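Local coordinates for secreted effector protein sseI (Salmonella enterica subsp. enterica serovar Typhimurium, PDB 4G29) that acts as a secreted virulence effector whose catalytic domain belongs to the cysteine protease superfamily and probably uses a cysteine nucleophile, at residues T9-S14 against G111-S116; Q41-M46 against N79-V84; K56-I61 against G85-K90; L132-D137 against K163-S168. One frame throughout, in Å; residues are numbered along the deposited sequence.

Contact 2 is the buried heart of the domain: it presses helix 42-55 onto strand 78-87 and holds the Cys and His of a probable catalytic triad. Contact 3 shares that strand but lies at its far, partly solvent-facing end, and the two touch where Val83 packs on Ile61. Contacts 1 and 4 sit at the two outermost strands of one antiparallel sheet, 113-116 and 164-165, about 19 Å apart between centres. The chemistry follows position. Contact 2 has no direct hydrogen bond across it and relies on sulfur, selenium, ring and water, whereas contacts 1, 3 and 4 are built on backbone bonds, with aromatic packing added most heavily in contact 4.

Contact 1. Residues T9-S14 against G111-S116; sequences TYNLTS and GPLILS
With CG set beside its own backbone N (chi1 -72°), Asn11 lays its amide along residues 111-113, leading into strand 113-116, while Leu115, turned likewise at chi1 -67°, brings CD2 to the loop and to the Tyr10 ring. CB of Asn11 rests 3.5 Å from Pro112 O, and its OD1 meets the methyl CD2 of Leu113 at 3.5 Å. The amide nitrogen reaches the strand through a water, which accepts from Asn11 ND2 and donates to Pro112 O at 2.7 Å; ND2 also bonds to Asn110. Tyr10 CD2 lies 3.8 Å from Leu115 CD2, and its hydroxyl is held by Glu119 of helix 117-126.

Two backbone bonds flank Leu12. Ile114 N donates to Asn11 O at 3.0 Å in the carbonyl plane, and Thr13 N donates to Ile114 O at 2.9 Å, almost straight at 166°. Between them the methyl CD2 of Leu12 reaches Ile114 CB at 4.0 Å, on the side where Ala18 and Leu22 of helix 18-26 also pack. Leu113 bonds through its backbone to Asp95 of strand 90-95. The result is a single beta bridge by which the N-terminal loop borders the outermost strand of the sheet in this papain-like fold.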
loop_
_atom_site.group_PDB
_atom_site.type_symbol
_atom_site.label_atom_id
_atom_site.label_comp_id
_atom_site.label_asym_id
_atom_site.label_seq_id
_atom_site.Cartn_x
_atom_site.Cartn_y
_atom_site.Cartn_z
ATOM N N THR A 9 -4.297 -17.550 -6.341
ATOM C CA THR A 9 -4.905 -16.218 -6.692
ATOM C C THR A 9 -3.923 -15.224 -7.353
ATOM O O THR A 9 -2.795 -15.577 -7.698
ATOM C CB THR A 9 -5.682 -15.613 -5.498
ATOM O OG1 THR A 9 -4.796 -15.353 -4.399
ATOM C CG2 THR A 9 -6.764 -16.616 -5.075
ATOM N N TYR A 10 -4.368 -13.989 -7.561
ATOM C CA TYR A 10 -3.808 -13.123 -8.591
ATOM C C TYR A 10 -3.313 -11.810 -8.026
ATOM O O TYR A 10 -3.675 -11.435 -6.917
ATOM C CB TYR A 10 -4.872 -12.813 -9.643
ATOM C CG TYR A 10 -6.236 -12.499 -9.061
ATOM C CD1 TYR A 10 -7.116 -13.527 -8.661
ATOM C CD2 TYR A 10 -6.642 -11.192 -8.859
ATOM C CE1 TYR A 10 -8.344 -13.236 -8.105
ATOM C CE2 TYR A 10 -7.894 -10.910 -8.309
ATOM C CZ TYR A 10 -8.726 -11.922 -7.932
ATOM O OH TYR A 10 -9.955 -11.618 -7.393
ATOM N N ASN A 11 -2.451 -11.158 -8.789
ATOM C CA ASN A 11 -1.921 -9.839 -8.406
ATOM C C ASN A 11 -2.618 -8.705 -9.157
ATOM O O ASN A 11 -2.548 -7.519 -8.724
ATOM C CB ASN A 11 -0.416 -9.784 -8.693
ATOM C CG ASN A 11 0.400 -10.609 -7.732
ATOM O OD1 ASN A 11 -0.090 -11.090 -6.715
ATOM N ND2 ASN A 11 1.680 -10.779 -8.051
ATOM N N LEU A 12 -3.238 -9.063 -10.289
ATOM C CA LEU A 12 -3.794 -8.095 -11.224
ATOM C C LEU A 12 -5.248 -8.417 -11.476
ATOM O O LEU A 12 -5.550 -9.485 -11.980
ATOM C CB LEU A 12 -3.016 -8.123 -12.548
ATOM C CG LEU A 12 -1.531 -7.760 -12.459
ATOM C CD1 LEU A 12 -0.784 -7.960 -13.765
ATOM C CD2 LEU A 12 -1.325 -6.348 -11.963
ATOM N N THR A 13 -6.127 -7.482 -11.163
ATOM C CA THR A 13 -7.559 -7.704 -11.368
ATOM C C THR A 13 -7.952 -7.630 -12.837
ATOM O O THR A 13 -7.254 -6.995 -13.628
ATOM C CB THR A 13 -8.379 -6.648 -10.592
ATOM O OG1 THR A 13 -9.753 -7.044 -10.612
ATOM C CG2 THR A 13 -8.206 -5.250 -11.191
ATOM N N SER A 14 -9.079 -8.278 -13.173
ATOM C CA SER A 14 -9.668 -8.272 -14.522
ATOM C C SER A 14 -10.860 -7.323 -14.608
ATOM O O SER A 14 -11.312 -7.011 -15.722
ATOM C CB SER A 14 -10.123 -9.683 -14.922
ATOM O OG SER A 14 -8.979 -10.459 -15.185
ATOM N N GLY A 111 4.652 -9.733 -6.548
ATOM C CA GLY A 111 4.728 -8.850 -7.691
ATOM C C GLY A 111 3.948 -7.586 -7.471
ATOM O O GLY A 111 3.211 -7.460 -6.479
ATOM N N PRO A 112 4.031 -6.655 -8.424
ATOM C CA PRO A 112 3.206 -5.459 -8.318
ATOM C C PRO A 112 1.705 -5.814 -8.290
ATOM O O PRO A 112 1.285 -6.753 -8.983
ATOM C CB PRO A 112 3.526 -4.708 -9.600
ATOM C CG PRO A 112 4.206 -5.691 -10.491
ATOM C CD PRO A 112 4.871 -6.648 -9.631
ATOM N N LEU A 113 0.935 -5.074 -7.507
ATOM C CA LEU A 113 -0.504 -5.322 -7.378
ATOM C C LEU A 113 -1.271 -4.170 -8.016
ATOM O O LEU A 113 -0.977 -3.032 -7.783
ATOM C CB LEU A 113 -0.911 -5.374 -5.895
ATOM C CG LEU A 113 -0.163 -6.361 -5.010
ATOM C CD1 LEU A 113 -0.600 -6.176 -3.542
ATOM C CD2 LEU A 113 -0.280 -7.796 -5.545
ATOM N N ILE A 114 -2.287 -4.518 -8.803
ATOM C CA ILE A 114 -3.341 -3.559 -9.189
ATOM C C ILE A 114 -4.651 -4.346 -8.998
ATOM O O ILE A 114 -4.970 -5.262 -9.778
ATOM C CB ILE A 114 -3.186 -3.078 -10.632
ATOM C CG1 ILE A 114 -1.812 -2.449 -10.880
ATOM C CG2 ILE A 114 -4.324 -2.023 -11.005
ATOM C CD1 ILE A 114 -1.559 -2.082 -12.352
ATOM N N LEU A 115 -5.390 -3.993 -7.955
ATOM C CA LEU A 115 -6.467 -4.799 -7.452
ATOM C C LEU A 115 -7.637 -3.949 -7.049
ATOM O O LEU A 115 -7.472 -2.782 -6.785
ATOM C CB LEU A 115 -6.046 -5.601 -6.225
ATOM C CG LEU A 115 -4.999 -6.722 -6.408
ATOM C CD1 LEU A 115 -4.551 -7.243 -5.088
ATOM C CD2 LEU A 115 -5.657 -7.860 -7.239
ATOM N N SER A 116 -8.834 -4.525 -6.940
ATOM C CA SER A 116 -9.878 -3.755 -6.245
ATOM C C SER A 116 -9.472 -3.525 -4.789
ATOM O O SER A 116 -8.592 -4.217 -4.257
ATOM C CB SER A 116 -11.228 -4.457 -6.269
ATOM O OG SER A 116 -11.269 -5.537 -5.330
HETATM O O HOH W 1 2.409 -8.803 -10.362
#

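Contact 2. Residues Q41-M46 against N79-V84; sequences QCESLM and NHFAVV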
loop_
_atom_site.group_PDB
_atom_site.type_symbol
_atom_site.label_atom_id
_atom_site.label_comp_id
_atom_site.label_asym_id
_atom_site.label_seq_id
_atom_site.Cartn_x
_atom_site.Cartn_y
_atom_site.Cartn_z
ATOM N N GLN A 41 11.209 2.459 -2.759
ATOM C CA GLN A 41 10.547 3.246 -3.820
ATOM C C GLN A 41 9.110 3.703 -3.654
ATOM O O GLN A 41 8.761 4.524 -4.535
ATOM C CB GLN A 41 10.598 2.490 -5.155
ATOM C CG GLN A 41 11.980 2.155 -5.614
ATOM C CD GLN A 41 12.865 3.353 -5.796
ATOM O OE1 GLN A 41 12.426 4.497 -5.822
ATOM N NE2 GLN A 41 14.135 3.098 -5.965
ATOM N N CYS A 42 8.282 3.138 -2.714
ATOM C CA CYS A 42 6.846 3.332 -2.631
ATOM C C CYS A 42 6.680 4.835 -2.534
ATOM O O CYS A 42 5.801 5.320 -3.163
ATOM C CB CYS A 42 6.018 2.595 -1.475
ATOM S SG CYS A 42 6.758 2.599 -0.045
ATOM N N GLU A 43 7.478 5.563 -1.735
ATOM C CA GLU A 43 7.060 6.943 -1.515
ATOM C C GLU A 43 7.173 7.741 -2.833
ATOM O O GLU A 43 6.246 8.530 -3.217
ATOM C CB GLU A 43 7.856 7.566 -0.352
ATOM C CG GLU A 43 7.268 8.753 0.135
ATOM C CD GLU A 43 7.944 9.245 1.402
ATOM O OE1 GLU A 43 8.354 10.381 1.296
ATOM O OE2 GLU A 43 8.038 8.561 2.445
ATOM N N SER A 44 8.282 7.526 -3.557
ATOM C CA SER A 44 8.547 8.273 -4.809
ATOM C C SER A 44 7.581 7.879 -5.949
ATOM O O SER A 44 7.501 8.578 -6.943
ATOM C CB SER A 44 10.017 8.114 -5.289
ATOM O OG SER A 44 10.259 6.837 -5.882
ATOM N N LEU A 45 6.949 6.700 -5.837
ATOM C CA LEU A 45 6.020 6.221 -6.845
ATOM C C LEU A 45 4.627 6.823 -6.662
ATOM O O LEU A 45 3.809 6.707 -7.597
ATOM C CB LEU A 45 5.953 4.699 -6.873
ATOM C CG LEU A 45 7.134 3.989 -7.492
ATOM C CD1 LEU A 45 7.210 2.503 -7.058
ATOM C CD2 LEU A 45 7.175 4.102 -9.014
HETATM N N MSE A 46 4.318 7.464 -5.534
HETATM C CA MSE A 46 2.950 7.959 -5.327
HETATM C C MSE A 46 2.513 8.935 -6.423
HETATM O O MSE A 46 1.453 8.769 -7.045
HETATM C CB MSE A 46 2.757 8.599 -3.940
HETATM C CG MSE A 46 2.665 7.532 -2.827
HETATM SE SE MSE A 46 2.028 8.360 -1.133
HETATM C CE MSE A 46 3.805 9.050 -0.636
ATOM N N ASN A 79 6.904 1.080 7.015
ATOM C CA ASN A 79 5.898 1.853 6.295
ATOM C C ASN A 79 5.759 1.371 4.859
ATOM O O ASN A 79 6.624 0.627 4.300
ATOM C CB ASN A 79 6.083 3.366 6.470
ATOM C CG ASN A 79 7.309 3.905 5.752
ATOM O OD1 ASN A 79 8.048 3.120 5.137
ATOM N ND2 ASN A 79 7.529 5.242 5.785
ATOM N N HIS A 80 4.662 1.751 4.247
ATOM C CA HIS A 80 4.405 1.456 2.862
ATOM C C HIS A 80 3.332 2.443 2.358
ATOM O O HIS A 80 2.616 3.061 3.147
ATOM C CB HIS A 80 3.916 0.015 2.680
ATOM C CG HIS A 80 3.895 -0.449 1.253
ATOM N ND1 HIS A 80 5.018 -0.469 0.453
ATOM C CD2 HIS A 80 2.875 -0.907 0.482
ATOM C CE1 HIS A 80 4.686 -0.917 -0.743
ATOM N NE2 HIS A 80 3.385 -1.171 -0.758
ATOM N N PHE A 81 3.293 2.596 1.056
ATOM C CA PHE A 81 2.382 3.543 0.385
ATOM C C PHE A 81 1.785 2.966 -0.876
ATOM O O PHE A 81 2.477 2.336 -1.691
ATOM C CB PHE A 81 3.070 4.877 0.083
ATOM C CG PHE A 81 3.604 5.550 1.319
ATOM C CD1 PHE A 81 2.791 6.342 2.081
ATOM C CD2 PHE A 81 4.910 5.376 1.693
ATOM C CE1 PHE A 81 3.251 6.913 3.212
ATOM C CE2 PHE A 81 5.359 5.977 2.856
ATOM C CZ PHE A 81 4.534 6.710 3.591
ATOM N N ALA A 82 0.504 3.221 -1.077
ATOM C CA ALA A 82 -0.156 2.809 -2.294
ATOM C C ALA A 82 -1.059 3.976 -2.752
ATOM O O ALA A 82 -1.243 4.928 -2.002
ATOM C CB ALA A 82 -0.999 1.515 -2.075
ATOM N N VAL A 83 -1.675 3.833 -3.902
ATOM C CA VAL A 83 -2.589 4.885 -4.419
ATOM C C VAL A 83 -3.946 4.257 -4.725
ATOM O O VAL A 83 -4.012 3.163 -5.286
ATOM C CB VAL A 83 -1.979 5.618 -5.646
ATOM C CG1 VAL A 83 -2.812 6.812 -6.051
ATOM C CG2 VAL A 83 -0.508 6.073 -5.382
ATOM N N VAL A 84 -5.012 4.936 -4.314
ATOM C CA VAL A 84 -6.375 4.433 -4.438
ATOM C C VAL A 84 -7.164 5.383 -5.334
ATOM O O VAL A 84 -7.024 6.624 -5.260
ATOM C CB VAL A 84 -7.083 4.429 -3.069
ATOM C CG1 VAL A 84 -8.367 3.621 -3.139
ATOM C CG2 VAL A 84 -6.160 3.995 -1.970
HETATM O O HOH W 2 3.515 3.697 -3.923
HETATM O O HOH W 3 9.140 6.365 3.593
#
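Sulfur and selenium carry most of the touching between Cys42, Met46 and Phe81. Cys42 SG, placed between its backbone N and carbonyl carbon (chi1 41°), sits at the edge of the Phe81 ring, 3.8 Å from CD2. Met46, a selenomethionine, bends at its third torsion (-81°) and puts CE over one face of that ring, offset toward the rim, a CH-pi contact; its SE makes an oblique Met-aromatic contact, 4.7 Å from the Phe81 ring centroid.

Cys42 SG also approaches His80 ND1 at 3.6 Å, obliquely to the imidazole. Asp95 accepts from His80 NE2, and this Cys-His-Asp arrangement, with the cysteine near the start of a helix and the histidine on a strand, is consistent with the catalytic triad of papain-like cysteine proteases. Gln100 bonds to ND1.

Plain apolar packing continues along the strand, where Met46 SE lies 3.8 Å from Phe81 CB and Met46 CG is 4.3 Å from Val83 CG2.

Polar links between helix and strand run through water. One water donates to Glu43 OE2 at 2.7 Å and accepts from Asn79 ND2, the Glu43 side chain running beside Phe81 with its carboxylate plane 83° from the ring. Another lies close to both Cys42 O and Phe81 O, the latter at 2.8 Å.

Contact 3. Residues K56-I61 against G85-K90; sequences KGFDNI and GNKEGK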
loop_
_atom_site.group_PDB
_atom_site.type_symbol
_atom_site.label_atom_id
_atom_site.label_comp_id
_atom_site.label_asym_id
_atom_site.label_seq_id
_atom_site.Cartn_x
_atom_site.Cartn_y
_atom_site.Cartn_z
ATOM N N LYS A 56 -5.853 8.020 -16.872
ATOM C CA LYS A 56 -6.646 6.902 -17.291
ATOM C C LYS A 56 -8.126 7.062 -16.944
ATOM O O LYS A 56 -8.932 6.197 -17.327
ATOM C CB LYS A 56 -6.081 5.598 -16.748
ATOM C CG LYS A 56 -4.773 5.108 -17.366
ATOM C CD LYS A 56 -4.725 5.312 -18.880
ATOM C CE LYS A 56 -3.386 5.014 -19.471
ATOM N NZ LYS A 56 -3.307 5.256 -20.969
ATOM N N GLY A 57 -8.495 8.147 -16.254
ATOM C CA GLY A 57 -9.898 8.411 -15.883
ATOM C C GLY A 57 -10.340 7.863 -14.523
ATOM O O GLY A 57 -11.550 7.759 -14.278
ATOM N N PHE A 58 -9.385 7.536 -13.637
ATOM C CA PHE A 58 -9.717 7.255 -12.240
ATOM C C PHE A 58 -9.923 8.619 -11.596
ATOM O O PHE A 58 -9.259 9.587 -11.976
ATOM C CB PHE A 58 -8.591 6.500 -11.517
ATOM C CG PHE A 58 -8.435 5.090 -11.968
ATOM C CD1 PHE A 58 -9.013 4.054 -11.239
ATOM C CD2 PHE A 58 -7.715 4.785 -13.092
ATOM C CE1 PHE A 58 -8.897 2.770 -11.642
ATOM C CE2 PHE A 58 -7.603 3.493 -13.522
ATOM C CZ PHE A 58 -8.168 2.472 -12.787
ATOM N N ASP A 59 -10.846 8.739 -10.659
ATOM C CA ASP A 59 -10.916 9.986 -9.882
ATOM C C ASP A 59 -10.987 9.698 -8.367
ATOM O O ASP A 59 -10.766 8.554 -7.914
ATOM C CB ASP A 59 -12.040 10.886 -10.384
ATOM C CG ASP A 59 -13.372 10.270 -10.240
ATOM O OD1 ASP A 59 -13.488 9.261 -9.548
ATOM O OD2 ASP A 59 -14.371 10.815 -10.812
ATOM N N ASN A 60 -11.197 10.753 -7.584
ATOM C CA ASN A 60 -11.118 10.641 -6.132
ATOM C C ASN A 60 -9.847 9.857 -5.736
ATOM O O ASN A 60 -9.897 8.883 -5.004
ATOM C CB ASN A 60 -12.331 9.979 -5.509
ATOM C CG ASN A 60 -12.335 10.116 -4.000
ATOM O OD1 ASN A 60 -11.683 11.000 -3.468
ATOM N ND2 ASN A 60 -12.999 9.213 -3.312
ATOM N N ILE A 61 -8.717 10.368 -6.199
ATOM C CA ILE A 61 -7.428 9.746 -5.953
ATOM C C ILE A 61 -7.008 10.057 -4.512
ATOM O O ILE A 61 -7.085 11.188 -4.052
ATOM C CB ILE A 61 -6.346 10.243 -6.922
ATOM C CG1 ILE A 61 -6.790 10.030 -8.387
ATOM C CG2 ILE A 61 -4.987 9.610 -6.553
ATOM C CD1 ILE A 61 -6.738 8.677 -8.819
ATOM N N GLY A 85 -8.015 4.821 -6.180
ATOM C CA GLY A 85 -8.870 5.656 -7.022
ATOM C C GLY A 85 -10.162 4.962 -7.397
ATOM O O GLY A 85 -10.249 3.726 -7.429
ATOM N N ASN A 86 -11.160 5.792 -7.661
ATOM C CA ASN A 86 -12.475 5.356 -8.051
ATOM C C ASN A 86 -12.569 5.194 -9.560
ATOM O O ASN A 86 -12.116 6.042 -10.312
ATOM C CB ASN A 86 -13.524 6.388 -7.635
ATOM C CG ASN A 86 -14.902 6.132 -8.281
ATOM O OD1 ASN A 86 -15.353 6.871 -9.174
ATOM N ND2 ASN A 86 -15.561 5.081 -7.843
ATOM N N LYS A 87 -13.217 4.125 -9.989
ATOM C CA LYS A 87 -13.566 3.984 -11.383
ATOM C C LYS A 87 -14.930 3.317 -11.422
ATOM O O LYS A 87 -15.079 2.169 -11.018
ATOM C CB LYS A 87 -12.504 3.139 -12.073
ATOM C CG LYS A 87 -12.720 2.916 -13.547
ATOM C CD LYS A 87 -11.758 3.696 -14.419
ATOM C CE LYS A 87 -12.081 3.397 -15.891
ATOM N NZ LYS A 87 -11.361 4.280 -16.801
ATOM N N GLU A 88 -15.930 4.072 -11.847
ATOM C CA GLU A 88 -17.283 3.553 -12.011
ATOM C C GLU A 88 -17.877 3.036 -10.710
ATOM O O GLU A 88 -18.542 1.980 -10.670
ATOM C CB GLU A 88 -17.306 2.473 -13.092
ATOM C CG GLU A 88 -16.889 3.040 -14.449
ATOM C CD GLU A 88 -16.611 1.986 -15.503
ATOM O OE1 GLU A 88 -16.192 0.851 -15.160
ATOM O OE2 GLU A 88 -16.802 2.311 -16.689
ATOM N N GLY A 89 -17.673 3.808 -9.653
ATOM C CA GLY A 89 -18.231 3.481 -8.345
ATOM C C GLY A 89 -17.517 2.452 -7.523
ATOM O O GLY A 89 -18.000 2.095 -6.455
ATOM N N LYS A 90 -16.367 1.962 -7.995
ATOM C CA LYS A 90 -15.558 1.050 -7.189
ATOM C C LYS A 90 -14.147 1.599 -7.049
ATOM O O LYS A 90 -13.637 2.245 -7.972
ATOM C CB LYS A 90 -15.524 -0.355 -7.779
ATOM C CG LYS A 90 -16.897 -0.968 -7.894
ATOM C CD LYS A 90 -16.818 -2.384 -8.447
ATOM C CE LYS A 90 -16.617 -2.372 -9.948
ATOM N NZ LYS A 90 -17.869 -2.000 -10.701
HETATM O O HOH W 4 -13.824 7.770 -12.274
#
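Phe58 and Lys87 meet at about a right angle: the lysine CD stands over the centre of one ring face, 4.0 Å from the centroid, and Lys87 CB is 3.7 Å from Phe58 CE1. A bend at the second torsion of Lys87 (107°) carries the chain across the ring, and its NZ ends in a weak hydrogen bond to Lys56 O at 3.1 Å. The ammonium is too far from the ring for more than a weak cation-pi attraction.

Beside this pair, Asp59 and Asn86 form an antiparallel hydrogen-bonded pair. Asn86 N donates to Asp59 O at 2.8 Å, and Asp59 N returns a bond to Asn86 O at 3.0 Å. The same Asn86 O receives a water that also donates to Gly57 O, so this carbonyl is gripped twice. Both side chains point the same way from the sheet, with carboxylate and amide planes nearly coplanar.

Further out, a helix cap and a turn bound the two segments. Gly57, with positive phi, closes the preceding helix in a Schellman motif, and a type I' beta turn from Lys87 to Lys90 reverses the chain into strand 90-95. Gly85 lets Ile61 CD1 come to 4.1 Å from its CA. Phe58 meets Phe94 edge-to-face and packs on Met53 and Tyr21, so the contact joins the end of helix 42-55 to strands 78-87 and 90-95, with helix 18-26 alongside.

Contact 4. Residues L132-D137 against K163-S168; sequences LIYYTD and KVFVTS
The Tyr135 ring carries Val164 on one face, with CB 3.6 Å above the plane and displaced toward the rim, and at its edge, in plane, the methyl CG2 of Val166, 3.6 Å from Tyr135 CD2. Tyr135 has CG between its backbone N and carbonyl carbon (chi1 74°), which swings the ring over the neighbouring strand; Arg64 makes a cation-pi contact with it as well. On the opposite side of the sheet the Tyr134 ring is met obliquely by Lys163, whose CG lies 3.4 Å from Tyr134 CD1. The Phe165 side chain runs beside that of Tyr134, but the rings are oblique, their planes 79° apart, and Phe165 CD1 is 3.8 Å from Leu132 CD1. Tyr134 OH bonds to Trp69 on strand 61-69.

Side chains of each extended strand alternate between faces, and the antiparallel pairing of 132-138 with 164-165, a border of the six-stranded sheet, sets Tyr134 beside Phe165 on one face and Tyr135 beside Val164 on the other. The first is a non-hydrogen-bonded pair, the second a hydrogen-bonded one: Val164 N donates to Tyr135 O at 2.7 Å, in the carbonyl plane, and Tyr135 N answers to Val164 O.

Past Phe165 the second segment leaves strand geometry, yet Ile133 still holds it. Its carbonyl O accepts twice, from Val166 N at 2.8 Å, tilted from the carbonyl plane, and from Thr167 N on a lone pair, nearly straight at 170°. Ile133 N in turn donates to the hydroxyl Thr167 OG1 at 2.9 Å, and OG1 itself bonds to Lys131 O. Ile133 CG2 packs against Val166 CB, and Tyr124 of helix 117-126 touches both residues.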
loop_
_atom_site.group_PDB
_atom_site.type_symbol
_atom_site.label_atom_id
_atom_site.label_comp_id
_atom_site.label_asym_id
_atom_site.label_seq_id
_atom_site.Cartn_x
_atom_site.Cartn_y
_atom_site.Cartn_z
ATOM N N LEU A 132 0.649 -6.793 12.331
ATOM C CA LEU A 132 -0.394 -5.817 12.442
ATOM C C LEU A 132 -0.234 -4.837 11.326
ATOM O O LEU A 132 0.821 -4.177 11.196
ATOM C CB LEU A 132 -0.296 -5.066 13.750
ATOM C CG LEU A 132 -1.213 -3.848 13.936
ATOM C CD1 LEU A 132 -2.721 -4.196 13.930
ATOM C CD2 LEU A 132 -0.861 -3.064 15.230
ATOM N N ILE A 133 -1.287 -4.726 10.546
ATOM C CA ILE A 133 -1.279 -3.835 9.386
ATOM C C ILE A 133 -2.489 -2.911 9.449
ATOM O O ILE A 133 -3.627 -3.379 9.567
ATOM C CB ILE A 133 -1.280 -4.614 8.070
ATOM C CG1 ILE A 133 -0.131 -5.645 8.045
ATOM C CG2 ILE A 133 -1.221 -3.612 6.878
ATOM C CD1 ILE A 133 0.014 -6.398 6.728
ATOM N N TYR A 134 -2.229 -1.610 9.349
ATOM C CA TYR A 134 -3.296 -0.598 9.241
ATOM C C TYR A 134 -2.867 0.556 8.331
ATOM O O TYR A 134 -1.677 0.750 8.101
ATOM C CB TYR A 134 -3.728 -0.134 10.643
ATOM C CG TYR A 134 -2.713 0.557 11.476
ATOM C CD1 TYR A 134 -2.288 1.884 11.180
ATOM C CD2 TYR A 134 -2.145 -0.087 12.553
ATOM C CE1 TYR A 134 -1.374 2.501 11.987
ATOM C CE2 TYR A 134 -1.240 0.543 13.368
ATOM C CZ TYR A 134 -0.851 1.805 13.086
ATOM O OH TYR A 134 0.079 2.386 13.892
ATOM N N TYR A 135 -3.849 1.340 7.928
ATOM C CA TYR A 135 -3.656 2.426 7.000
ATOM C C TYR A 135 -4.603 3.593 7.226
ATOM O O TYR A 135 -5.641 3.501 7.948
ATOM C CB TYR A 135 -3.760 1.874 5.576
ATOM C CG TYR A 135 -5.183 1.537 5.120
ATOM C CD1 TYR A 135 -6.031 2.547 4.669
ATOM C CD2 TYR A 135 -5.645 0.218 5.109
ATOM C CE1 TYR A 135 -7.287 2.268 4.226
ATOM C CE2 TYR A 135 -6.919 -0.077 4.702
ATOM C CZ TYR A 135 -7.729 0.930 4.240
ATOM O OH TYR A 135 -8.999 0.553 3.814
ATOM N N THR A 136 -4.270 4.697 6.542
ATOM C CA THR A 136 -5.139 5.820 6.460
ATOM C C THR A 136 -4.994 6.360 5.016
ATOM O O THR A 136 -3.894 6.347 4.485
ATOM C CB THR A 136 -4.740 6.953 7.458
ATOM O OG1 THR A 136 -4.664 6.450 8.790
ATOM C CG2 THR A 136 -5.699 8.192 7.351
ATOM N N ASP A 137 -6.111 6.738 4.390
ATOM C CA ASP A 137 -6.114 7.454 3.111
ATOM C C ASP A 137 -6.101 8.969 3.277
ATOM O O ASP A 137 -6.827 9.544 4.125
ATOM C CB ASP A 137 -7.315 7.011 2.252
ATOM C CG ASP A 137 -7.264 5.562 1.831
ATOM O OD1 ASP A 137 -6.182 5.000 1.735
ATOM O OD2 ASP A 137 -8.344 4.970 1.583
ATOM N N LYS A 163 -7.398 5.228 11.779
ATOM C CA LYS A 163 -6.687 4.050 11.297
ATOM C C LYS A 163 -7.680 2.978 10.869
ATOM O O LYS A 163 -8.716 2.696 11.569
ATOM C CB LYS A 163 -5.787 3.453 12.376
ATOM C CG LYS A 163 -4.438 4.080 12.613
ATOM C CD LYS A 163 -4.318 5.526 12.376
ATOM C CE LYS A 163 -2.974 6.123 12.903
ATOM N NZ LYS A 163 -3.130 7.597 12.853
ATOM N N VAL A 164 -7.398 2.390 9.728
ATOM C CA VAL A 164 -8.185 1.298 9.191
ATOM C C VAL A 164 -7.375 0.019 9.269
ATOM O O VAL A 164 -6.308 -0.078 8.673
ATOM C CB VAL A 164 -8.655 1.552 7.743
ATOM C CG1 VAL A 164 -9.532 0.408 7.229
ATOM C CG2 VAL A 164 -9.365 2.930 7.625
ATOM N N PHE A 165 -7.855 -0.978 10.008
ATOM C CA PHE A 165 -7.135 -2.257 10.155
ATOM C C PHE A 165 -7.346 -3.144 8.957
ATOM O O PHE A 165 -8.476 -3.335 8.488
ATOM C CB PHE A 165 -7.533 -2.972 11.436
ATOM C CG PHE A 165 -7.203 -2.198 12.660
ATOM C CD1 PHE A 165 -5.896 -2.213 13.168
ATOM C CD2 PHE A 165 -8.174 -1.490 13.350
ATOM C CE1 PHE A 165 -5.585 -1.472 14.266
ATOM C CE2 PHE A 165 -7.850 -0.783 14.497
ATOM C CZ PHE A 165 -6.560 -0.761 14.921
ATOM N N VAL A 166 -6.220 -3.644 8.445
ATOM C CA VAL A 166 -6.163 -4.735 7.491
ATOM C C VAL A 166 -6.111 -6.076 8.209
ATOM O O VAL A 166 -6.822 -7.020 7.848
ATOM C CB VAL A 166 -4.983 -4.569 6.589
ATOM C CG1 VAL A 166 -4.863 -5.791 5.669
ATOM C CG2 VAL A 166 -5.202 -3.284 5.759
ATOM N N THR A 167 -5.289 -6.133 9.249
ATOM C CA THR A 167 -5.196 -7.257 10.174
ATOM C C THR A 167 -5.372 -6.804 11.610
ATOM O O THR A 167 -5.289 -5.637 11.886
ATOM C CB THR A 167 -3.832 -8.007 10.054
ATOM O OG1 THR A 167 -2.765 -7.180 10.547
ATOM C CG2 THR A 167 -3.572 -8.496 8.664
ATOM N N SER A 168 -5.656 -7.745 12.491
ATOM C CA SER A 168 -5.810 -7.500 13.938
ATOM C C SER A 168 -5.334 -8.729 14.687
ATOM O O SER A 168 -6.135 -9.493 15.237
ATOM C CB SER A 168 -7.256 -7.172 14.292
ATOM O OG SER A 168 -7.350 -6.645 15.606
#